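Local atomic coordinates of SAM-dependent methyltransferase (Exiguobacterium sibiricum 255-15, PDB entry 3D2L), a protein that probably transfers the methyl group of S-adenosylmethionine to an acceptor that has not been identified, using a Rossmann-like methyltransferase domain. Residues E22-V27 with L49-H54; T44-L49 with Q71-E76; E56-D61 with D82-D87; I100-D105 with G131-D136; G222-D227 with R235-A240. All blocks are in the same frame, centred on the assembly; numbering follows the deposited sequence.

Interaction 1. Residues E22-V27 with L49-H54; sequences EWVAWV and LLLADH
Val24 splays its two methyls over the segment 49-54: with CG1 anti to the backbone N (chi1 175°) and CG2 beside it, the two branches meet different residues. CG2 reaches the base of Leu50, 3.7 Å from its CB, the side chains crossing at about a right angle. The same CG2 passes CD2 of Leu51 at 4.1 Å, where the two side chains slide by each other in opposite directions. CG1 meets the ring of His54 at CD2, also 4.1 Å away and oblique to the ring. One turn further along helix 20-30, Val27 sets its CG1 across the CD2 methyl of Leu51, so a single leucine methyl touches both valines. The contact is thus made by branched aliphatic groups and one imidazole carbon, and most of it is buried. Across helix 20-30, Trp23 and Trp26 lean on Phe224 and Phe237. Such apolar helix-to-helix packing is characteristic of the layered alpha/beta architecture of Rossmann-like methyltransferases, here joining helix 20-30 to helix 46-51 and the turn after it.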
# COMPACT_ATOMS: atom_id res chain seq x y z
N GLU A 22 6.00 -11.13 -4.47
CA GLU A 22 5.81 -11.78 -3.18
C GLU A 22 4.47 -11.36 -2.56
O GLU A 22 3.81 -12.16 -1.88
CB GLU A 22 6.94 -11.39 -2.24
CG GLU A 22 8.30 -11.92 -2.63
CD GLU A 22 8.65 -13.20 -1.91
OE1 GLU A 22 8.59 -13.21 -0.65
OE2 GLU A 22 9.03 -14.17 -2.61
N TRP A 23 4.07 -10.11 -2.75
CA TRP A 23 2.74 -9.70 -2.26
C TRP A 23 1.65 -10.39 -3.07
O TRP A 23 0.65 -10.83 -2.52
CB TRP A 23 2.53 -8.19 -2.36
CG TRP A 23 3.14 -7.38 -1.27
CD1 TRP A 23 2.49 -6.89 -0.16
CD2 TRP A 23 4.48 -6.90 -1.19
NE1 TRP A 23 3.37 -6.19 0.62
CE2 TRP A 23 4.59 -6.14 -0.01
CE3 TRP A 23 5.62 -7.04 -2.00
CZ2 TRP A 23 5.78 -5.52 0.39
CZ3 TRP A 23 6.81 -6.41 -1.61
CH2 TRP A 23 6.87 -5.66 -0.44
N VAL A 24 1.85 -10.47 -4.38
CA VAL A 24 0.90 -11.10 -5.28
C VAL A 24 0.77 -12.58 -4.95
O VAL A 24 -0.35 -13.11 -4.92
CB VAL A 24 1.29 -10.89 -6.77
CG1 VAL A 24 0.37 -11.66 -7.70
CG2 VAL A 24 1.25 -9.42 -7.08
N ALA A 25 1.89 -13.26 -4.67
CA ALA A 25 1.83 -14.68 -4.33
C ALA A 25 0.99 -14.89 -3.07
O ALA A 25 0.25 -15.86 -2.97
CB ALA A 25 3.26 -15.29 -4.19
N TRP A 26 1.05 -13.92 -2.15
CA TRP A 26 0.26 -13.96 -0.91
C TRP A 26 -1.23 -13.76 -1.18
O TRP A 26 -2.06 -14.48 -0.65
CB TRP A 26 0.81 -12.90 0.07
CG TRP A 26 -0.05 -12.66 1.28
CD1 TRP A 26 -0.35 -13.56 2.23
CD2 TRP A 26 -0.68 -11.44 1.66
NE1 TRP A 26 -1.17 -12.99 3.17
CE2 TRP A 26 -1.38 -11.69 2.85
CE3 TRP A 26 -0.73 -10.17 1.10
CZ2 TRP A 26 -2.10 -10.71 3.53
CZ3 TRP A 26 -1.46 -9.17 1.78
CH2 TRP A 26 -2.13 -9.46 2.99
N VAL A 27 -1.57 -12.79 -2.02
CA VAL A 27 -2.96 -12.55 -2.38
C VAL A 27 -3.51 -13.85 -3.01
O VAL A 27 -4.61 -14.27 -2.68
CB VAL A 27 -3.13 -11.30 -3.32
CG1 VAL A 27 -4.62 -11.15 -3.79
CG2 VAL A 27 -2.63 -9.98 -2.62
N LEU A 49 -0.98 -4.05 -11.60
CA LEU A 49 -0.78 -4.69 -12.92
C LEU A 49 -0.43 -6.18 -12.83
O LEU A 49 -0.84 -6.95 -13.73
CB LEU A 49 0.26 -3.91 -13.75
CG LEU A 49 -0.11 -2.45 -14.07
CD1 LEU A 49 0.88 -1.90 -15.09
CD2 LEU A 49 -1.54 -2.33 -14.59
N LEU A 50 0.36 -6.58 -11.81
CA LEU A 50 0.66 -8.00 -11.57
C LEU A 50 -0.59 -8.74 -11.13
O LEU A 50 -0.82 -9.86 -11.57
CB LEU A 50 1.80 -8.18 -10.54
CG LEU A 50 3.12 -7.62 -11.07
CD1 LEU A 50 4.15 -7.69 -9.99
CD2 LEU A 50 3.59 -8.37 -12.36
N LEU A 51 -1.39 -8.12 -10.27
CA LEU A 51 -2.68 -8.67 -9.87
C LEU A 51 -3.60 -8.84 -11.06
O LEU A 51 -4.31 -9.85 -11.15
CB LEU A 51 -3.32 -7.71 -8.85
CG LEU A 51 -2.66 -7.73 -7.46
CD1 LEU A 51 -3.20 -6.62 -6.55
CD2 LEU A 51 -2.87 -9.10 -6.82
N ALA A 52 -3.57 -7.89 -11.99
CA ALA A 52 -4.45 -7.95 -13.20
C ALA A 52 -4.19 -9.20 -14.05
O ALA A 52 -5.04 -9.61 -14.86
CB ALA A 52 -4.28 -6.71 -14.04
N ASP A 53 -3.04 -9.82 -13.85
CA ASP A 53 -2.74 -11.07 -14.54
C ASP A 53 -3.47 -12.26 -13.93
O ASP A 53 -3.47 -13.33 -14.50
CB ASP A 53 -1.24 -11.30 -14.60
CG ASP A 53 -0.53 -10.27 -15.44
OD1 ASP A 53 -1.19 -9.62 -16.28
OD2 ASP A 53 0.68 -10.11 -15.28
N HIS A 54 -4.14 -12.08 -12.79
CA HIS A 54 -4.84 -13.19 -12.13
C HIS A 54 -6.26 -12.90 -11.75
O HIS A 54 -7.02 -13.84 -11.49
CB HIS A 54 -4.07 -13.58 -10.86
CG HIS A 54 -2.63 -13.87 -11.11
ND1 HIS A 54 -2.19 -15.09 -11.58
CD2 HIS A 54 -1.53 -13.09 -11.00
CE1 HIS A 54 -0.88 -15.06 -11.73
NE2 HIS A 54 -0.45 -13.85 -11.40

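Interaction 2. Residues T44-L49 with Q71-E76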
# COMPACT_ATOMS: atom_id res chain seq x y z
N THR A 44 1.55 3.97 -8.24
CA THR A 44 1.78 3.86 -9.67
C THR A 44 1.33 2.50 -10.26
O THR A 44 1.62 2.20 -11.44
CB THR A 44 3.24 4.17 -10.00
OG1 THR A 44 4.09 3.16 -9.43
CG2 THR A 44 3.63 5.59 -9.46
N GLY A 45 0.62 1.70 -9.44
CA GLY A 45 -0.00 0.43 -9.88
C GLY A 45 0.88 -0.73 -10.26
O GLY A 45 0.43 -1.67 -10.95
N THR A 46 2.14 -0.72 -9.83
CA THR A 46 3.04 -1.81 -10.16
C THR A 46 2.45 -3.16 -9.69
O THR A 46 2.42 -4.12 -10.46
CB THR A 46 4.48 -1.56 -9.60
OG1 THR A 46 4.95 -0.27 -10.02
CG2 THR A 46 5.43 -2.64 -10.12
N ALA A 47 1.96 -3.23 -8.44
CA ALA A 47 1.39 -4.47 -7.91
C ALA A 47 0.03 -4.72 -8.53
O ALA A 47 -0.33 -5.86 -8.77
CB ALA A 47 1.30 -4.44 -6.35
N THR A 48 -0.70 -3.65 -8.84
CA THR A 48 -2.03 -3.74 -9.45
C THR A 48 -1.95 -4.43 -10.80
O THR A 48 -2.73 -5.33 -11.11
CB THR A 48 -2.69 -2.34 -9.58
OG1 THR A 48 -2.40 -1.52 -8.41
CG2 THR A 48 -4.20 -2.46 -9.77
N LEU A 49 -0.98 -4.05 -11.60
CA LEU A 49 -0.78 -4.69 -12.92
C LEU A 49 -0.43 -6.18 -12.83
O LEU A 49 -0.84 -6.95 -13.73
CB LEU A 49 0.26 -3.91 -13.75
CG LEU A 49 -0.11 -2.45 -14.07
CD1 LEU A 49 0.88 -1.90 -15.09
CD2 LEU A 49 -1.54 -2.33 -14.59
N GLN A 71 -1.93 3.92 -15.52
CA GLN A 71 -2.70 3.70 -16.75
C GLN A 71 -1.84 3.52 -17.98
O GLN A 71 -2.08 2.64 -18.79
CB GLN A 71 -3.66 4.86 -16.96
CG GLN A 71 -4.46 4.79 -18.24
CD GLN A 71 -5.35 5.98 -18.38
OE1 GLN A 71 -5.96 6.41 -17.39
NE2 GLN A 71 -5.43 6.54 -19.59
N GLU A 72 -0.83 4.38 -18.14
CA GLU A 72 0.07 4.26 -19.27
C GLU A 72 0.77 2.90 -19.31
O GLU A 72 0.87 2.29 -20.36
CB GLU A 72 1.03 5.44 -19.32
CG GLU A 72 0.28 6.71 -19.78
CD GLU A 72 1.15 7.98 -19.92
OE1 GLU A 72 2.00 8.23 -19.04
OE2 GLU A 72 0.90 8.74 -20.88
N LYS A 73 1.20 2.41 -18.14
CA LYS A 73 1.82 1.11 -18.03
C LYS A 73 0.85 -0.00 -18.40
O LYS A 73 1.22 -0.92 -19.13
CB LYS A 73 2.40 0.93 -16.62
CG LYS A 73 3.55 1.87 -16.34
CD LYS A 73 4.26 1.51 -15.03
CE LYS A 73 3.40 1.57 -13.78
NZ LYS A 73 4.12 0.94 -12.60
N ALA A 74 -0.41 0.10 -17.92
CA ALA A 74 -1.45 -0.87 -18.28
C ALA A 74 -1.69 -0.87 -19.79
O ALA A 74 -1.71 -1.92 -20.44
CB ALA A 74 -2.79 -0.60 -17.50
N MSE A 75 -1.85 0.30 -20.38
CA MSE A 75 -2.07 0.36 -21.83
C MSE A 75 -0.88 -0.20 -22.63
O MSE A 75 -1.05 -0.89 -23.63
CB MSE A 75 -2.34 1.80 -22.30
CG MSE A 75 -3.53 2.51 -21.63
SE MSE A 75 -5.23 1.58 -21.73
CE MSE A 75 -5.60 1.79 -23.66
N GLU A 76 0.34 0.09 -22.19
CA GLU A 76 1.51 -0.40 -22.93
C GLU A 76 1.70 -1.93 -22.84
O GLU A 76 2.42 -2.51 -23.65
CB GLU A 76 2.74 0.37 -22.49
CG GLU A 76 2.62 1.82 -22.98
CD GLU A 76 3.79 2.71 -22.60
OE1 GLU A 76 4.41 2.49 -21.54
OE2 GLU A 76 4.03 3.66 -23.37
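Gly45 is the N-cap of helix 46-51, and the turn leading into this helix is where Lys73 of helix 64-76 delivers its ammonium group. The lysine chain runs out from its own helix and bends at chi3 (-61°), which carries NZ in among the residues of the turn. There NZ lies 3.0 Å from Thr44 O and equally close to Thr46 OG1, although the angle between NZ and this hydroxyl is poor for a hydrogen bond. Its firm partner is Asp12, whose OD2 forms a salt bridge with NZ while OD1 of the same carboxylate is hydrogen-bonded to Thr44 OG1; one aspartate therefore ties the turn to the lysine. In class I methyltransferases the glycine-rich loop after the first strand commonly borders the cofactor pocket, and the turn at Thr44 and Gly45, beyond strand 36-40, is consistent with that place. Further along, the contact becomes apolar. Leu49 sets its two methyls on adjacent residues of helix 64-76: CD1 rests on Lys73 CB at 3.6 Å, the side chains crossing at about a right angle, and CD2 on Ala74 CB, likewise at 3.6 Å. Phe83 of strand 82-85 touches both Leu49 and Ala74 from the sheet.

Interaction 3. Residues E56-D61 with D82-D87; sequences EVTGVD and DFWVQD
Asp82 O receives the N-H of Gly59 at 2.8 Å, and the CA of Thr58 also approaches this oxygen. From here the two parallel strands exchange bonds in alternation: Trp84 N gives to Gly59 O at 2.9 Å, and Asp61 N to Trp84 O. The last bond, Gln86 N to Asp61 O at 3.1 Å, is bent differently, since its donor stands 53° above the carbonyl plane as segment 82-87 leaves the sheet. At the other end, a water bridges Asp82 N and Val57 O, which lie too far apart to pair directly.

Side chains alternate between the faces. On one, Thr58 has OG1 beside its backbone N (chi1 -63°), which leaves CG2 anti to that N and sends this methyl to the edge of the Trp84 indole, 3.8 Å from CD1 and near the ring plane. Val60 CG1 lies 3.5 Å from Gln86 CB. On the opposite face, Phe83 brings CD1 to within 3.8 Å of Gly59 CA; a side chain on this glycine would collide with the ring. Helix 64-76 links the two strands and packs over the face carrying Phe83 and Val85, the right-handed beta-alpha-beta crossover of Rossmann-like folds. Asp61 turns its carboxylate away to Ser63 N and Gly43 N, so that backbone bonds hold the strand pair while its acidic end fastens the loops beyond it.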
# COMPACT_ATOMS: atom_id res chain seq x y z
N GLU A 56 -9.76 -9.78 -11.98
CA GLU A 56 -10.37 -8.59 -12.59
C GLU A 56 -10.10 -7.48 -11.56
O GLU A 56 -10.75 -7.44 -10.54
CB GLU A 56 -11.88 -8.76 -12.80
CG GLU A 56 -12.29 -10.07 -13.53
CD GLU A 56 -11.71 -10.18 -14.94
OE1 GLU A 56 -11.78 -9.17 -15.68
OE2 GLU A 56 -11.20 -11.28 -15.31
N VAL A 57 -9.18 -6.56 -11.85
CA VAL A 57 -8.74 -5.58 -10.86
C VAL A 57 -9.09 -4.16 -11.19
O VAL A 57 -9.11 -3.75 -12.36
CB VAL A 57 -7.17 -5.68 -10.65
CG1 VAL A 57 -6.71 -4.92 -9.36
CG2 VAL A 57 -6.77 -7.10 -10.53
N THR A 58 -9.38 -3.41 -10.14
CA THR A 58 -9.63 -1.99 -10.24
C THR A 58 -8.68 -1.36 -9.23
O THR A 58 -8.58 -1.85 -8.10
CB THR A 58 -11.07 -1.65 -9.86
OG1 THR A 58 -11.95 -2.27 -10.78
CG2 THR A 58 -11.28 -0.18 -9.88
N GLY A 59 -7.94 -0.33 -9.66
CA GLY A 59 -7.04 0.39 -8.80
C GLY A 59 -7.56 1.76 -8.37
O GLY A 59 -8.17 2.49 -9.15
N VAL A 60 -7.27 2.15 -7.14
CA VAL A 60 -7.71 3.42 -6.61
C VAL A 60 -6.57 4.08 -5.82
O VAL A 60 -5.87 3.41 -5.08
CB VAL A 60 -8.92 3.20 -5.66
CG1 VAL A 60 -9.16 4.38 -4.81
CG2 VAL A 60 -10.18 2.82 -6.46
N ASP A 61 -6.37 5.38 -6.03
CA ASP A 61 -5.37 6.16 -5.28
C ASP A 61 -5.81 7.64 -5.23
O ASP A 61 -6.60 8.09 -6.06
CB ASP A 61 -4.03 6.04 -5.96
CG ASP A 61 -2.89 6.43 -5.06
OD1 ASP A 61 -2.50 5.60 -4.21
OD2 ASP A 61 -2.33 7.51 -5.25
N ASP A 82 -9.02 -0.50 -14.63
CA ASP A 82 -9.61 0.80 -14.34
C ASP A 82 -8.90 1.37 -13.13
O ASP A 82 -8.83 0.69 -12.14
CB ASP A 82 -11.07 0.63 -13.96
CG ASP A 82 -11.96 0.32 -15.13
OD1 ASP A 82 -11.80 0.90 -16.21
OD2 ASP A 82 -12.85 -0.51 -14.95
N PHE A 83 -8.33 2.58 -13.25
CA PHE A 83 -7.76 3.33 -12.17
C PHE A 83 -8.64 4.58 -11.95
O PHE A 83 -8.97 5.36 -12.89
CB PHE A 83 -6.30 3.72 -12.47
CG PHE A 83 -5.33 2.54 -12.56
CD1 PHE A 83 -4.80 1.97 -11.41
CD2 PHE A 83 -4.94 2.02 -13.81
CE1 PHE A 83 -3.91 0.93 -11.48
CE2 PHE A 83 -4.07 0.99 -13.89
CZ PHE A 83 -3.54 0.42 -12.71
N TRP A 84 -9.06 4.77 -10.71
CA TRP A 84 -9.90 5.89 -10.34
C TRP A 84 -9.29 6.63 -9.17
O TRP A 84 -8.61 6.00 -8.34
CB TRP A 84 -11.29 5.41 -9.95
CG TRP A 84 -12.02 4.62 -11.03
CD1 TRP A 84 -12.33 3.29 -11.01
CD2 TRP A 84 -12.55 5.13 -12.27
NE1 TRP A 84 -13.02 2.95 -12.14
CE2 TRP A 84 -13.15 4.06 -12.94
CE3 TRP A 84 -12.52 6.39 -12.90
CZ2 TRP A 84 -13.75 4.20 -14.20
CZ3 TRP A 84 -13.12 6.54 -14.13
CH2 TRP A 84 -13.73 5.44 -14.77
N VAL A 85 -9.51 7.95 -9.14
CA VAL A 85 -8.99 8.83 -8.07
C VAL A 85 -10.01 8.81 -6.95
O VAL A 85 -11.12 9.27 -7.13
CB VAL A 85 -8.75 10.27 -8.55
CG1 VAL A 85 -8.33 11.20 -7.38
CG2 VAL A 85 -7.72 10.28 -9.69
N GLN A 86 -9.64 8.23 -5.82
CA GLN A 86 -10.53 8.15 -4.68
C GLN A 86 -9.70 8.00 -3.43
O GLN A 86 -8.63 7.44 -3.45
CB GLN A 86 -11.48 6.94 -4.73
CG GLN A 86 -12.41 6.82 -5.91
CD GLN A 86 -13.41 5.66 -5.75
OE1 GLN A 86 -13.64 5.16 -4.65
NE2 GLN A 86 -14.00 5.23 -6.86
N ASP A 87 -10.25 8.48 -2.33
CA ASP A 87 -9.65 8.40 -1.01
C ASP A 87 -10.09 7.04 -0.43
O ASP A 87 -11.29 6.73 -0.51
CB ASP A 87 -10.23 9.57 -0.22
CG ASP A 87 -9.62 9.74 1.14
OD1 ASP A 87 -9.20 8.74 1.77
OD2 ASP A 87 -9.60 10.90 1.59
O HOH W 1 -10.82 -2.88 -14.03

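Interaction 4. Residues I100-D105 with G131-D136; sequences ITILCD and GKLLFD
Strands 100-102 and 131-136 run parallel, their axes 8° apart, with Ile100 N bonded to Lys132 O at 2.8 Å, Leu134 N to Ile100 O, and Ile102 N to Leu134 O. On one face, Leu133 CD1 fits between Ile100 CG2, at 3.6 Å, and Ile102 CD1, at 4.0 Å. Beyond Ile102 the chain leaves the sheet, while Asp136 remains in its strand and, with CG between backbone N and carbonyl carbon (chi1 56°), turns its carboxylate to the departing loop. OD1 takes the N-H of Cys104 at 3.0 Å on its syn side, 19° out of the carboxylate plane, while OD2 is gripped by Arg235 and Trp23 and weakly by Asp105 N. Replacing Asp136 by alanine is likely to leave the N-H of Cys104 and the Trp23 indole N-H without their acceptor, and Arg235 with one carboxylate fewer. Helix 113-126 packs against Ile100, Ile102 and Leu133, helix 20-30 against Leu103 and Leu134, and strands 36-40 and 235-242 flank these adjacent parallel strands in the middle of the Rossmann-like methyltransferase sheet.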
# COMPACT_ATOMS: atom_id res chain seq x y z
N ILE A 100 -10.70 -6.70 -1.31
CA ILE A 100 -10.02 -5.41 -1.27
C ILE A 100 -8.60 -5.64 -0.79
O ILE A 100 -8.38 -6.31 0.22
CB ILE A 100 -10.77 -4.36 -0.36
CG1 ILE A 100 -12.09 -3.97 -1.00
CG2 ILE A 100 -9.93 -3.10 -0.09
CD1 ILE A 100 -12.98 -3.23 -0.01
N THR A 101 -7.62 -5.10 -1.54
CA THR A 101 -6.25 -5.19 -1.14
C THR A 101 -5.69 -3.80 -0.85
O THR A 101 -5.91 -2.85 -1.61
CB THR A 101 -5.35 -5.94 -2.19
OG1 THR A 101 -5.49 -5.33 -3.49
CG2 THR A 101 -5.76 -7.41 -2.26
N ILE A 102 -4.93 -3.70 0.23
CA ILE A 102 -4.30 -2.44 0.61
C ILE A 102 -2.88 -2.82 0.95
O ILE A 102 -2.53 -3.14 2.08
CB ILE A 102 -4.98 -1.74 1.80
CG1 ILE A 102 -6.49 -1.81 1.69
CG2 ILE A 102 -4.49 -0.33 1.89
CD1 ILE A 102 -7.19 -1.00 2.80
N LEU A 103 -2.05 -2.74 -0.07
CA LEU A 103 -0.72 -3.32 -0.02
C LEU A 103 0.43 -2.37 0.17
O LEU A 103 0.31 -1.16 -0.03
CB LEU A 103 -0.50 -4.11 -1.33
CG LEU A 103 -1.54 -5.15 -1.72
CD1 LEU A 103 -1.12 -5.76 -3.09
CD2 LEU A 103 -1.68 -6.23 -0.67
N CYS A 104 1.55 -2.97 0.60
CA CYS A 104 2.82 -2.28 0.77
C CYS A 104 2.74 -1.09 1.72
O CYS A 104 3.18 -0.00 1.39
CB CYS A 104 3.36 -1.87 -0.57
SG CYS A 104 3.39 -3.29 -1.76
N ASP A 105 2.20 -1.33 2.90
CA ASP A 105 2.07 -0.31 3.95
C ASP A 105 1.33 0.97 3.56
O ASP A 105 1.43 2.02 4.23
CB ASP A 105 3.41 -0.01 4.68
CG ASP A 105 4.55 0.42 3.75
OD1 ASP A 105 5.22 -0.47 3.21
OD2 ASP A 105 4.79 1.64 3.58
N GLY A 131 -16.55 -11.67 1.30
CA GLY A 131 -15.49 -10.86 0.66
C GLY A 131 -14.32 -10.72 1.60
O GLY A 131 -14.49 -10.66 2.81
N LYS A 132 -13.13 -10.58 1.06
CA LYS A 132 -11.95 -10.47 1.89
C LYS A 132 -11.32 -9.10 1.84
O LYS A 132 -11.43 -8.41 0.84
CB LYS A 132 -10.92 -11.52 1.50
CG LYS A 132 -11.44 -12.97 1.72
CD LYS A 132 -10.40 -13.88 2.26
CE LYS A 132 -11.00 -15.14 2.85
NZ LYS A 132 -11.74 -15.91 1.82
N LEU A 133 -10.68 -8.72 2.95
CA LEU A 133 -9.91 -7.52 3.08
C LEU A 133 -8.51 -7.99 3.48
O LEU A 133 -8.34 -8.67 4.50
CB LEU A 133 -10.46 -6.55 4.13
CG LEU A 133 -9.61 -5.34 4.50
CD1 LEU A 133 -9.29 -4.41 3.23
CD2 LEU A 133 -10.27 -4.54 5.63
N LEU A 134 -7.53 -7.62 2.65
CA LEU A 134 -6.13 -7.96 2.84
C LEU A 134 -5.31 -6.69 2.90
O LEU A 134 -5.48 -5.83 2.06
CB LEU A 134 -5.60 -8.79 1.68
CG LEU A 134 -6.00 -10.25 1.55
CD1 LEU A 134 -7.45 -10.35 1.16
CD2 LEU A 134 -5.10 -10.92 0.48
N PHE A 135 -4.42 -6.59 3.88
CA PHE A 135 -3.49 -5.48 3.98
C PHE A 135 -2.26 -5.87 4.80
O PHE A 135 -2.30 -6.77 5.64
CB PHE A 135 -4.11 -4.18 4.59
CG PHE A 135 -4.60 -4.33 6.03
CD1 PHE A 135 -3.76 -4.06 7.10
CD2 PHE A 135 -5.89 -4.72 6.30
CE1 PHE A 135 -4.20 -4.18 8.40
CE2 PHE A 135 -6.33 -4.83 7.62
CZ PHE A 135 -5.49 -4.57 8.65
N ASP A 136 -1.17 -5.18 4.52
CA ASP A 136 0.08 -5.37 5.26
C ASP A 136 0.55 -4.01 5.76
O ASP A 136 0.39 -2.97 5.07
CB ASP A 136 1.16 -6.04 4.40
CG ASP A 136 1.44 -5.27 3.11
OD1 ASP A 136 0.62 -5.34 2.16
OD2 ASP A 136 2.51 -4.63 3.05
O HOH W 2 -1.21 -1.38 3.75

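Interaction 5. Residues G222-D227 with R235-A240; sequences GDFKSD and RIFFVA
Phe237 points its ring edge into the face of Phe224, with CZ 3.5 Å above the plane and over the ring centre. The planes meet at 57° and the centroids lie 4.7 Å apart, an edge-to-face arrangement. The Phe237 ring also reaches the turn backbone: its CE1 is 3.3 Å from Phe224 N, oblique to the ring, and Asp223 N sits at the ring edge. Asp223 secures the turn to the strand twice. Its N-H bonds to Arg235 O at 2.8 Å, almost straight at 172°, and its carboxylate, set beside its own backbone N (chi1 -63°), takes Arg235 N on the syn side of OD1. The arginine's guanidinium instead goes to Asp136 and Asp105. Replacing Phe224 with a serine would probably deprive Phe237 CZ of the ring face it rests on and Trp23 of its aromatic neighbour. Gly222 to Lys225 form a type I' turn at the end of strand 215-222, which pairs antiparallel with 235-242, the arrangement of the last two strands of the class I methyltransferase sheet.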
# COMPACT_ATOMS: atom_id res chain seq x y z
N GLY A 222 3.53 -12.69 9.90
CA GLY A 222 4.69 -11.84 9.75
C GLY A 222 5.60 -12.16 8.58
O GLY A 222 5.79 -13.33 8.20
N ASP A 223 6.11 -11.08 7.99
CA ASP A 223 7.13 -11.10 6.94
C ASP A 223 7.01 -12.16 5.84
O ASP A 223 7.96 -12.86 5.53
CB ASP A 223 8.49 -11.19 7.65
CG ASP A 223 8.76 -9.96 8.52
OD1 ASP A 223 8.38 -8.86 8.09
OD2 ASP A 223 9.35 -10.09 9.60
N PHE A 224 5.83 -12.24 5.23
CA PHE A 224 5.58 -13.16 4.11
C PHE A 224 5.57 -14.64 4.48
O PHE A 224 5.46 -15.48 3.60
CB PHE A 224 6.56 -12.93 2.94
CG PHE A 224 6.52 -11.55 2.36
CD1 PHE A 224 5.59 -11.24 1.38
CD2 PHE A 224 7.42 -10.58 2.76
CE1 PHE A 224 5.55 -9.97 0.84
CE2 PHE A 224 7.39 -9.33 2.21
CZ PHE A 224 6.45 -9.03 1.24
N LYS A 225 5.70 -14.96 5.77
CA LYS A 225 5.68 -16.34 6.21
C LYS A 225 4.29 -16.67 6.77
O LYS A 225 3.49 -15.78 7.06
CB LYS A 225 6.77 -16.58 7.25
CG LYS A 225 8.20 -16.38 6.74
CD LYS A 225 8.55 -17.30 5.57
N SER A 226 4.02 -17.97 6.91
CA SER A 226 2.73 -18.50 7.40
C SER A 226 2.50 -18.34 8.88
O SER A 226 1.39 -18.52 9.36
CB SER A 226 2.68 -20.02 7.16
OG SER A 226 3.02 -20.35 5.83
N ASP A 227 3.54 -18.04 9.63
CA ASP A 227 3.43 -17.99 11.08
C ASP A 227 3.05 -16.62 11.64
O ASP A 227 3.24 -15.61 10.98
CB ASP A 227 4.78 -18.41 11.67
CG ASP A 227 5.24 -19.75 11.13
OD1 ASP A 227 4.54 -20.76 11.37
OD2 ASP A 227 6.30 -19.77 10.44
N ARG A 235 7.03 -6.56 8.93
CA ARG A 235 5.80 -6.30 8.18
C ARG A 235 4.75 -7.33 8.60
O ARG A 235 5.02 -8.53 8.62
CB ARG A 235 6.10 -6.38 6.69
CG ARG A 235 4.97 -6.00 5.79
CD ARG A 235 5.39 -6.06 4.33
NE ARG A 235 6.44 -5.08 4.06
CZ ARG A 235 6.22 -3.79 3.82
NH1 ARG A 235 4.99 -3.32 3.74
NH2 ARG A 235 7.25 -2.98 3.63
N ILE A 236 3.57 -6.84 8.97
CA ILE A 236 2.48 -7.68 9.46
C ILE A 236 1.35 -7.73 8.45
O ILE A 236 0.88 -6.71 7.97
CB ILE A 236 2.04 -7.23 10.85
CG1 ILE A 236 3.27 -7.17 11.76
CG2 ILE A 236 0.94 -8.20 11.43
CD1 ILE A 236 3.00 -7.01 13.21
N PHE A 237 0.94 -8.95 8.10
CA PHE A 237 -0.07 -9.18 7.09
C PHE A 237 -1.36 -9.60 7.75
O PHE A 237 -1.35 -10.43 8.65
CB PHE A 237 0.41 -10.29 6.12
CG PHE A 237 1.64 -9.90 5.34
CD1 PHE A 237 2.87 -9.83 5.96
CD2 PHE A 237 1.57 -9.61 3.98
CE1 PHE A 237 4.01 -9.45 5.25
CE2 PHE A 237 2.72 -9.24 3.27
CZ PHE A 237 3.93 -9.17 3.92
N PHE A 238 -2.47 -9.01 7.31
CA PHE A 238 -3.80 -9.31 7.86
C PHE A 238 -4.70 -9.80 6.77
O PHE A 238 -4.73 -9.22 5.68
CB PHE A 238 -4.45 -8.06 8.39
CG PHE A 238 -3.80 -7.52 9.61
CD1 PHE A 238 -2.60 -6.83 9.51
CD2 PHE A 238 -4.39 -7.70 10.83
CE1 PHE A 238 -1.98 -6.34 10.66
CE2 PHE A 238 -3.78 -7.21 11.99
CZ PHE A 238 -2.58 -6.56 11.89
N VAL A 239 -5.49 -10.83 7.08
CA VAL A 239 -6.50 -11.34 6.17
C VAL A 239 -7.74 -11.32 7.00
O VAL A 239 -7.77 -11.88 8.12
CB VAL A 239 -6.21 -12.80 5.66
CG1 VAL A 239 -7.31 -13.26 4.67
CG2 VAL A 239 -4.83 -12.87 5.01
N ALA A 240 -8.78 -10.66 6.47
CA ALA A 240 -10.08 -10.53 7.18
C ALA A 240 -11.20 -10.82 6.20
O ALA A 240 -11.06 -10.63 4.99
CB ALA A 240 -10.23 -9.13 7.81

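In the fold
Four of the five contacts follow one another in series along the chain, 1, 3, 4 and 5, while interaction 2 crosses interactions 1 and 3 and shares Leu49 with the former. Interactions 3, 4 and 5 lie on the same seven-stranded mixed sheet: 3 and 5 are about 24 Å apart between centres, on opposite sides of the chain's centre, with 4 between them. Strands 131-138 and 235-242 are neighbours, which brings 4 and 5 to about 11 Å. Interactions 1 and 2 are helix contacts joined through helix 46-51, whose residues also pack on strands 56-61 and 82-85. Trp23 and Trp26, on the same helix as the valines of interaction 1, reach interactions 4 and 5, so helix packing and sheet pairing form one continuous methyltransferase core.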